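Local coordinates for pentatricopeptide repeat-containing protein 10, chloroplastic (Zea mays, PDB 4M59) that binds specific single-stranded RNA elements in chloroplast atpH and psaJ intergenic regions and shields the transcripts from exonuclease decay, at residues 38-43 against 73-78; 318-323 against 346-351; 354-359 against 390-395. The protein carries 4 engineered substitutions. All coordinates share one frame; numbering follows the deposited sequence.

Contact 1 of 3, residues 38-43 against 73-78; sequences DITSLL and LEMVVR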
loop_
_atom_site.group_PDB
_atom_site.type_symbol
_atom_site.label_atom_id
_atom_site.label_comp_id
_atom_site.label_asym_id
_atom_site.label_seq_id
_atom_site.Cartn_x
_atom_site.Cartn_y
_atom_site.Cartn_z
ATOM N N ASP A 38 -32.673 30.666 -28.746
ATOM C CA ASP A 38 -32.164 31.225 -27.498
ATOM C C ASP A 38 -31.010 30.374 -26.998
ATOM O O ASP A 38 -31.215 29.405 -26.267
ATOM C CB ASP A 38 -33.266 31.292 -26.443
ATOM C CG ASP A 38 -32.822 32.002 -25.182
ATOM O OD1 ASP A 38 -31.670 32.483 -25.148
ATOM O OD2 ASP A 38 -33.621 32.088 -24.229
ATOM N N ILE A 39 -29.797 30.738 -27.396
ATOM C CA ILE A 39 -28.600 29.996 -27.010
ATOM C C ILE A 39 -28.623 29.631 -25.533
ATOM O O ILE A 39 -28.631 28.452 -25.179
ATOM C CB ILE A 39 -27.322 30.793 -27.322
ATOM C CG1 ILE A 39 -27.268 31.144 -28.808
ATOM C CG2 ILE A 39 -26.089 30.000 -26.914
ATOM C CD1 ILE A 39 -27.343 29.941 -29.723
ATOM N N THR A 40 -28.637 30.640 -24.669
ATOM C CA THR A 40 -28.689 30.408 -23.234
ATOM C C THR A 40 -29.796 29.408 -22.909
ATOM O O THR A 40 -29.678 28.620 -21.970
ATOM C CB THR A 40 -28.938 31.712 -22.457
ATOM O OG1 THR A 40 -28.054 32.730 -22.939
ATOM C CG2 THR A 40 -28.690 31.499 -20.970
ATOM N N SER A 41 -30.866 29.444 -23.694
ATOM C CA SER A 41 -31.978 28.518 -23.520
ATOM C C SER A 41 -31.527 27.089 -23.804
ATOM O O SER A 41 -31.804 26.175 -23.031
ATOM C CB SER A 41 -33.140 28.896 -24.438
ATOM O OG SER A 41 -34.310 29.172 -23.693
ATOM N N LEU A 42 -30.829 26.909 -24.921
ATOM C CA LEU A 42 -30.306 25.600 -25.289
ATOM C C LEU A 42 -29.370 25.084 -24.209
ATOM O O LEU A 42 -29.372 23.898 -23.884
ATOM C CB LEU A 42 -29.572 25.677 -26.627
ATOM C CG LEU A 42 -30.422 25.978 -27.859
ATOM C CD1 LEU A 42 -29.601 25.806 -29.129
ATOM C CD2 LEU A 42 -31.651 25.086 -27.888
ATOM N N LEU A 43 -28.567 25.990 -23.659
ATOM C CA LEU A 43 -27.618 25.640 -22.612
ATOM C C LEU A 43 -28.333 25.087 -21.383
ATOM O O LEU A 43 -27.947 24.050 -20.843
ATOM C CB LEU A 43 -26.773 26.854 -22.229
ATOM C CG LEU A 43 -25.948 27.483 -23.355
ATOM C CD1 LEU A 43 -24.761 28.240 -22.782
ATOM C CD2 LEU A 43 -25.486 26.422 -24.341
ATOM N N LEU A 73 -22.396 32.286 -21.046
ATOM C CA LEU A 73 -21.177 31.810 -20.430
ATOM C C LEU A 73 -21.395 31.590 -18.956
ATOM O O LEU A 73 -20.990 30.583 -18.403
ATOM C CB LEU A 73 -20.056 32.820 -20.636
ATOM C CG LEU A 73 -18.718 32.479 -19.986
ATOM C CD1 LEU A 73 -18.094 31.267 -20.627
ATOM C CD2 LEU A 73 -17.783 33.646 -20.077
ATOM N N GLU A 74 -22.053 32.545 -18.327
ATOM C CA GLU A 74 -22.348 32.458 -16.920
ATOM C C GLU A 74 -23.153 31.215 -16.615
ATOM O O GLU A 74 -23.072 30.677 -15.531
ATOM C CB GLU A 74 -23.125 33.693 -16.485
ATOM C CG GLU A 74 -22.329 34.972 -16.547
ATOM C CD GLU A 74 -23.185 36.186 -16.327
ATOM O OE1 GLU A 74 -24.368 36.017 -16.012
ATOM O OE2 GLU A 74 -22.674 37.310 -16.473
ATOM N N MET A 75 -23.948 30.783 -17.585
ATOM C CA MET A 75 -24.842 29.647 -17.395
ATOM C C MET A 75 -24.098 28.322 -17.465
ATOM O O MET A 75 -24.482 27.348 -16.822
ATOM C CB MET A 75 -25.959 29.671 -18.440
ATOM C CG MET A 75 -27.357 29.601 -17.852
ATOM S SD MET A 75 -28.026 27.928 -17.859
ATOM C CE MET A 75 -29.579 28.184 -17.007
ATOM N N VAL A 76 -23.034 28.289 -18.256
ATOM C CA VAL A 76 -22.259 27.085 -18.429
ATOM C C VAL A 76 -21.308 26.924 -17.262
ATOM O O VAL A 76 -21.065 25.828 -16.787
ATOM C CB VAL A 76 -21.513 27.124 -19.749
ATOM C CG1 VAL A 76 -20.493 26.050 -19.807
ATOM C CG2 VAL A 76 -22.475 26.958 -20.873
ATOM N N VAL A 77 -20.805 28.048 -16.781
ATOM C CA VAL A 77 -19.879 28.074 -15.668
ATOM C C VAL A 77 -20.489 27.584 -14.364
ATOM O O VAL A 77 -19.828 26.920 -13.581
ATOM C CB VAL A 77 -19.309 29.474 -15.487
ATOM C CG1 VAL A 77 -18.537 29.573 -14.221
ATOM C CG2 VAL A 77 -18.423 29.821 -16.644
ATOM N N ARG A 78 -21.752 27.925 -14.125
ATOM C CA ARG A 78 -22.423 27.509 -12.900
ATOM C C ARG A 78 -22.475 25.987 -12.811
ATOM O O ARG A 78 -22.311 25.409 -11.738
ATOM C CB ARG A 78 -23.839 28.084 -12.833
ATOM C CG ARG A 78 -24.728 27.423 -11.797
ATOM C CD ARG A 78 -25.375 28.458 -10.889
ATOM N NE ARG A 78 -26.828 28.320 -10.852
ATOM C CZ ARG A 78 -27.670 29.115 -11.505
ATOM N NH1 ARG A 78 -27.207 30.111 -12.245
ATOM N NH2 ARG A 78 -28.976 28.915 -11.413
#
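Leu-43 and Val-76 meet where helix 39-47 packs beside helix 70-82, part of the alpha-alpha superhelical stack at the N-terminal end of this pentatricopeptide repeat protein. Leu-43 points toward the neighbouring helix and has its CG anti to the carbonyl carbon (chi1 -59°), which carries CD1 toward Val-76. There CD1 lies 3.2 Å from Val-76 CG2, closer than two methyl groups normally rest, so the exact spacing is doubtful. Val-76 turns CG1 anti to its backbone N (chi1 168°), and this leaves CG2 as the branch that faces Leu-43. Branched aliphatic side chains suit this buried side, since Leu-59 of helix 52-65 touches both Leu-43 and Val-76 and closes the apolar cluster behind them.

Nearer the surface the pairing is less purely apolar. The methyl of Thr-40 rests on the bent Met-75 chain, CG2 standing 3.9 Å from Met-75 CG, while Asp-69 and Ala-72 also touch Thr-40. Methionine fits here because its unbranched chain can fold at chi2 along a partly exposed edge. The helix of Thr-40 starts at Asp-38, its N-cap. Asp-38 OD1 takes a weak capping bond from Ser-41 N, and Ser-41 OG lies 3.0 Å from Asp-38 OD2, meeting it from above the carboxylate plane, 54° out of it.

Contact 2 of 3, residues 318-323 against 346-351; sequences NTYNLV and SGCTPN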
loop_
_atom_site.group_PDB
_atom_site.type_symbol
_atom_site.label_atom_id
_atom_site.label_comp_id
_atom_site.label_asym_id
_atom_site.label_seq_id
_atom_site.Cartn_x
_atom_site.Cartn_y
_atom_site.Cartn_z
ATOM N N ASN A 318 -16.724 -4.518 19.542
ATOM C CA ASN A 318 -16.413 -3.692 18.401
ATOM C C ASN A 318 -15.214 -2.847 18.691
ATOM O O ASN A 318 -14.381 -2.623 17.831
ATOM C CB ASN A 318 -17.581 -2.789 18.077
ATOM C CG ASN A 318 -18.879 -3.521 18.055
ATOM O OD1 ASN A 318 -18.907 -4.744 18.008
ATOM N ND2 ASN A 318 -19.973 -2.788 18.083
ATOM N N THR A 319 -15.138 -2.368 19.919
ATOM C CA THR A 319 -14.009 -1.579 20.363
ATOM C C THR A 319 -12.746 -2.428 20.413
ATOM O O THR A 319 -11.687 -2.010 19.981
ATOM C CB THR A 319 -14.279 -1.004 21.744
ATOM O OG1 THR A 319 -15.574 -0.410 21.763
ATOM C CG2 THR A 319 -13.262 0.032 22.077
ATOM N N TYR A 320 -12.877 -3.638 20.933
ATOM C CA TYR A 320 -11.753 -4.545 21.028
ATOM C C TYR A 320 -11.246 -4.979 19.668
ATOM O O TYR A 320 -10.052 -4.979 19.443
ATOM C CB TYR A 320 -12.126 -5.757 21.872
ATOM C CG TYR A 320 -11.807 -5.639 23.342
ATOM C CD1 TYR A 320 -10.505 -5.663 23.787
ATOM C CD2 TYR A 320 -12.801 -5.545 24.288
ATOM C CE1 TYR A 320 -10.206 -5.572 25.117
ATOM C CE2 TYR A 320 -12.507 -5.452 25.616
ATOM C CZ TYR A 320 -11.208 -5.464 26.021
ATOM O OH TYR A 320 -10.897 -5.375 27.348
ATOM N N ASN A 321 -12.144 -5.356 18.764
ATOM C CA ASN A 321 -11.735 -5.761 17.427
ATOM C C ASN A 321 -10.977 -4.659 16.745
ATOM O O ASN A 321 -10.054 -4.897 15.990
ATOM C CB ASN A 321 -12.936 -6.081 16.555
ATOM C CG ASN A 321 -13.807 -7.126 17.133
ATOM O OD1 ASN A 321 -14.979 -7.207 16.824
ATOM N ND2 ASN A 321 -13.233 -7.953 17.980
ATOM N N LEU A 322 -11.412 -3.444 17.009
ATOM C CA LEU A 322 -10.793 -2.271 16.461
ATOM C C LEU A 322 -9.349 -2.251 16.886
ATOM O O LEU A 322 -8.461 -2.040 16.079
ATOM C CB LEU A 322 -11.534 -1.051 16.991
ATOM C CG LEU A 322 -11.176 0.360 16.572
ATOM C CD1 LEU A 322 -12.446 1.118 16.456
ATOM C CD2 LEU A 322 -10.292 1.041 17.588
ATOM N N VAL A 323 -9.120 -2.499 18.165
ATOM C CA VAL A 323 -7.785 -2.462 18.727
ATOM C C VAL A 323 -6.949 -3.620 18.224
ATOM O O VAL A 323 -5.775 -3.474 17.933
ATOM C CB VAL A 323 -7.836 -2.526 20.244
ATOM C CG1 VAL A 323 -6.464 -2.377 20.816
ATOM C CG2 VAL A 323 -8.718 -1.443 20.768
ATOM N N SER A 346 -13.137 -10.356 31.105
ATOM C CA SER A 346 -13.821 -9.167 31.579
ATOM C C SER A 346 -15.239 -9.190 31.100
ATOM O O SER A 346 -16.039 -8.344 31.470
ATOM C CB SER A 346 -13.155 -7.920 31.044
ATOM O OG SER A 346 -13.617 -7.659 29.744
ATOM N N GLY A 347 -15.555 -10.151 30.257
ATOM C CA GLY A 347 -16.923 -10.342 29.844
ATOM C C GLY A 347 -17.143 -10.262 28.357
ATOM O O GLY A 347 -18.107 -10.816 27.846
ATOM N N CYS A 348 -16.254 -9.574 27.654
ATOM C CA CYS A 348 -16.438 -9.359 26.232
ATOM C C CYS A 348 -16.155 -10.615 25.449
ATOM O O CYS A 348 -15.013 -11.005 25.279
ATOM C CB CYS A 348 -15.560 -8.220 25.732
ATOM S SG CYS A 348 -16.040 -6.625 26.363
ATOM N N THR A 349 -17.211 -11.248 24.970
ATOM C CA THR A 349 -17.075 -12.477 24.239
ATOM C C THR A 349 -16.918 -12.201 22.768
ATOM O O THR A 349 -17.711 -11.484 22.183
ATOM C CB THR A 349 -18.271 -13.368 24.460
ATOM O OG1 THR A 349 -19.448 -12.569 24.473
ATOM C CG2 THR A 349 -18.149 -14.036 25.792
ATOM N N PRO A 350 -15.881 -12.771 22.169
ATOM C CA PRO A 350 -15.494 -12.587 20.786
ATOM C C PRO A 350 -16.594 -12.954 19.830
ATOM O O PRO A 350 -17.502 -13.686 20.174
ATOM C CB PRO A 350 -14.354 -13.574 20.632
ATOM C CG PRO A 350 -13.772 -13.650 21.928
ATOM C CD PRO A 350 -14.910 -13.615 22.870
ATOM N N ASN A 351 -16.495 -12.430 18.624
ATOM C CA ASN A 351 -17.432 -12.745 17.586
ATOM C C ASN A 351 -16.675 -13.198 16.370
ATOM O O ASN A 351 -15.470 -13.306 16.404
ATOM C CB ASN A 351 -18.286 -11.528 17.264
ATOM C CG ASN A 351 -17.487 -10.261 17.171
ATOM O OD1 ASN A 351 -18.039 -9.171 17.152
ATOM N ND2 ASN A 351 -16.179 -10.395 17.120
#
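Asn-321 and Asn-351 both grip Thr-354 OG1: Asn-321 through its side-chain ND2, in a probable hydrogen bond, and Asn-351 through its backbone N, in a weak one. The two asparagine side chains also approach each other from opposite directions, with their amide planes 40° apart. In Asn-321, CG lies beside the backbone N (chi1 -57°), which aims the amide from helix 317-328 toward the start of the next helix, where Asn-351 holds the N-cap position. A short polar side chain suits this partly buried junction.

One residue earlier on the helix, Tyr-320 forms a sulfur-aromatic contact with Cys-348. Cys-348 SG sits near the ring plane, at the edge, 3.8 Å from Tyr-320 CE2 and 5.0 Å from the ring centroid. The small thiol fits beside the ring, whose hydroxyl has a weak hydrogen bond to Glu-342. With an alanine in place of Tyr-320 the ring is gone, which would probably leave a gap beside Cys-348 SG and Glu-342 without its phenol partner. The chain leaves helix 333-346 at Gly-347, whose positive phi would jam a CB against the preceding carbonyl O.

Tyr-320 thus lies among three elements: Met-339 and Met-343 of helix 333-346 pack on it, Phe-305 of helix 298-310 meets it edge-to-face, and the loop running from helix 333-346 to helix 352-359 borders its edge.

Contact 3 of 3, residues 354-359 against 390-395; sequences TWNTML and YNTLIA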
loop_
_atom_site.group_PDB
_atom_site.type_symbol
_atom_site.label_atom_id
_atom_site.label_comp_id
_atom_site.label_asym_id
_atom_site.label_seq_id
_atom_site.Cartn_x
_atom_site.Cartn_y
_atom_site.Cartn_z
ATOM N N THR A 354 -14.017 -10.883 15.572
ATOM C CA THR A 354 -12.894 -10.943 16.470
ATOM C C THR A 354 -11.920 -11.986 16.000
ATOM O O THR A 354 -10.753 -11.711 15.855
ATOM C CB THR A 354 -13.356 -11.275 17.864
ATOM O OG1 THR A 354 -14.185 -10.218 18.340
ATOM C CG2 THR A 354 -12.188 -11.414 18.774
ATOM N N TRP A 355 -12.410 -13.183 15.727
ATOM C CA TRP A 355 -11.549 -14.258 15.284
ATOM C C TRP A 355 -10.890 -13.975 13.953
ATOM O O TRP A 355 -9.714 -14.234 13.770
ATOM C CB TRP A 355 -12.333 -15.549 15.188
ATOM C CG TRP A 355 -12.925 -15.942 16.457
ATOM C CD1 TRP A 355 -14.228 -16.109 16.717
ATOM C CD2 TRP A 355 -12.234 -16.206 17.667
ATOM N NE1 TRP A 355 -14.407 -16.469 18.013
ATOM C CE2 TRP A 355 -13.186 -16.541 18.617
ATOM C CE3 TRP A 355 -10.898 -16.201 18.039
ATOM C CZ2 TRP A 355 -12.854 -16.858 19.910
ATOM C CZ3 TRP A 355 -10.573 -16.515 19.316
ATOM C CH2 TRP A 355 -11.539 -16.839 20.237
ATOM N N ASN A 356 -11.687 -13.491 13.007
ATOM C CA ASN A 356 -11.203 -13.214 11.662
ATOM C C ASN A 356 -10.139 -12.131 11.691
ATOM O O ASN A 356 -9.186 -12.154 10.913
ATOM C CB ASN A 356 -12.356 -12.794 10.751
ATOM C CG ASN A 356 -12.189 -13.294 9.330
ATOM O OD1 ASN A 356 -11.240 -12.927 8.637
ATOM N ND2 ASN A 356 -13.114 -14.137 8.889
ATOM N N THR A 357 -10.313 -11.178 12.599
ATOM C CA THR A 357 -9.356 -10.126 12.782
ATOM C C THR A 357 -8.090 -10.774 13.285
ATOM O O THR A 357 -7.004 -10.451 12.837
ATOM C CB THR A 357 -9.881 -9.102 13.779
ATOM O OG1 THR A 357 -11.115 -8.570 13.301
ATOM C CG2 THR A 357 -8.931 -7.981 13.936
ATOM N N MET A 358 -8.236 -11.711 14.213
ATOM C CA MET A 358 -7.081 -12.371 14.811
ATOM C C MET A 358 -6.296 -13.226 13.819
ATOM O O MET A 358 -5.109 -13.466 14.013
ATOM C CB MET A 358 -7.508 -13.210 16.017
ATOM C CG MET A 358 -8.204 -12.410 17.104
ATOM S SD MET A 358 -7.302 -12.395 18.663
ATOM C CE MET A 358 -5.623 -12.167 18.094
ATOM N N LEU A 359 -6.951 -13.686 12.755
ATOM C CA LEU A 359 -6.284 -14.541 11.792
ATOM C C LEU A 359 -5.892 -13.794 10.533
ATOM O O LEU A 359 -5.309 -14.362 9.619
ATOM C CB LEU A 359 -7.177 -15.707 11.415
ATOM C CG LEU A 359 -7.725 -16.517 12.567
ATOM C CD1 LEU A 359 -8.681 -17.504 12.017
ATOM C CD2 LEU A 359 -6.604 -17.205 13.255
ATOM N N TYR A 390 -12.919 -22.192 8.050
ATOM C CA TYR A 390 -11.924 -23.145 7.609
ATOM C C TYR A 390 -11.018 -22.523 6.583
ATOM O O TYR A 390 -9.812 -22.649 6.658
ATOM C CB TYR A 390 -12.583 -24.389 7.035
ATOM C CG TYR A 390 -13.019 -25.389 8.066
ATOM C CD1 TYR A 390 -12.092 -26.129 8.766
ATOM C CD2 TYR A 390 -14.347 -25.600 8.335
ATOM C CE1 TYR A 390 -12.482 -27.040 9.708
ATOM C CE2 TYR A 390 -14.742 -26.511 9.275
ATOM C CZ TYR A 390 -13.811 -27.228 9.958
ATOM O OH TYR A 390 -14.216 -28.132 10.895
ATOM N N ASN A 391 -11.624 -21.860 5.604
ATOM C CA ASN A 391 -10.872 -21.220 4.537
ATOM C C ASN A 391 -9.890 -20.209 5.092
ATOM O O ASN A 391 -8.809 -20.012 4.543
ATOM C CB ASN A 391 -11.819 -20.547 3.543
ATOM C CG ASN A 391 -12.483 -21.540 2.611
ATOM O OD1 ASN A 391 -11.936 -22.605 2.333
ATOM N ND2 ASN A 391 -13.668 -21.196 2.126
ATOM N N THR A 392 -10.271 -19.563 6.189
ATOM C CA THR A 392 -9.395 -18.605 6.816
ATOM C C THR A 392 -8.247 -19.320 7.487
ATOM O O THR A 392 -7.092 -18.985 7.284
ATOM C CB THR A 392 -10.147 -17.842 7.865
ATOM O OG1 THR A 392 -9.926 -18.467 9.125
ATOM C CG2 THR A 392 -11.603 -17.887 7.570
ATOM N N LEU A 393 -8.586 -20.306 8.310
ATOM C CA LEU A 393 -7.590 -21.066 9.051
ATOM C C LEU A 393 -6.594 -21.710 8.100
ATOM O O LEU A 393 -5.390 -21.682 8.341
ATOM C CB LEU A 393 -8.260 -22.123 9.927
ATOM C CG LEU A 393 -8.888 -21.605 11.221
ATOM C CD1 LEU A 393 -9.969 -22.549 11.713
ATOM C CD2 LEU A 393 -7.824 -21.402 12.290
ATOM N N ILE A 394 -7.097 -22.287 7.013
ATOM C CA ILE A 394 -6.220 -22.874 6.028
ATOM C C ILE A 394 -5.309 -21.808 5.435
ATOM O O ILE A 394 -4.141 -22.054 5.167
ATOM C CB ILE A 394 -7.038 -23.542 4.937
ATOM C CG1 ILE A 394 -7.735 -24.767 5.506
ATOM C CG2 ILE A 394 -6.174 -23.955 3.792
ATOM C CD1 ILE A 394 -8.653 -25.421 4.560
ATOM N N ALA A 395 -5.842 -20.609 5.269
ATOM C CA ALA A 395 -5.098 -19.520 4.670
ATOM C C ALA A 395 -3.988 -19.017 5.570
ATOM O O ALA A 395 -2.881 -18.772 5.115
ATOM C CB ALA A 395 -6.024 -18.400 4.316
#
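Successive repeats of an alpha-alpha superhelix meet where Leu-359 of helix 352-359 faces Thr-392 and Leu-393 of helix 387-400. The two segments, in the predicted ninth and tenth PPR repeats, run nearly parallel, with 20° between their directions and 10.4 Å between their axes at closest approach. At this distance the contact is made by side chains.

Leu-359 does most of this. Its first torsion (chi1 -53°) sets CG on the side of the backbone N, and the extended chi2 brings CD1 against both residues of the other helix. This methyl lies 3.3 Å from Thr-392 OG1, with the side chains crossing at about a right angle, and 4.0 Å from Leu-393 CD2. Thr-392 OG1 is not looking to leucine for a polar partner: it is hydrogen-bonded to Thr-389 O in its own helix, so threonine can sit against an apolar methyl without leaving its hydroxyl unpaired. The Thr-392 methyl, CG2, has Asn-356 ND2 4.3 Å away, beside it rather than ahead. This looser contact lies at a partly exposed edge, where an amide is well tolerated; Asn-356 also packs on Gly-558 of the second subunit.

On the buried side, Leu-359 touches Val-374 and Leu-393 touches Leu-375, both on helix 367-380, which therefore backs the pair and completes an apolar layer. Two nearly parallel helices, separated in sequence by an intervening helix that packs behind them, are as expected of stacked helical-hairpin repeats of the PPR and TPR kind.

The contacts follow one another along the chain, each closing before the next opens. Contact 1 lies near the N-terminal end, its centre about 57 Å from that of contact 2 and about 58 Å from that of contact 3; it shares no helix with either. Contacts 2 and 3 are neighbours, centres about 16 Å apart, and share the region of helix 352-359: its leading loop serves contact 2, the helix itself contact 3. They touch directly, Pro-350 packing on Trp-355. Contacts 1 and 3 join helix to helix, contact 2 a helix to an interhelical turn. Contacts 1 and 3 lie nearer the bound RNA (nearest atoms about 6 and 8 Å) than contact 2 (about 17 Å), consistent with a superhelical scaffold for single-stranded RNA.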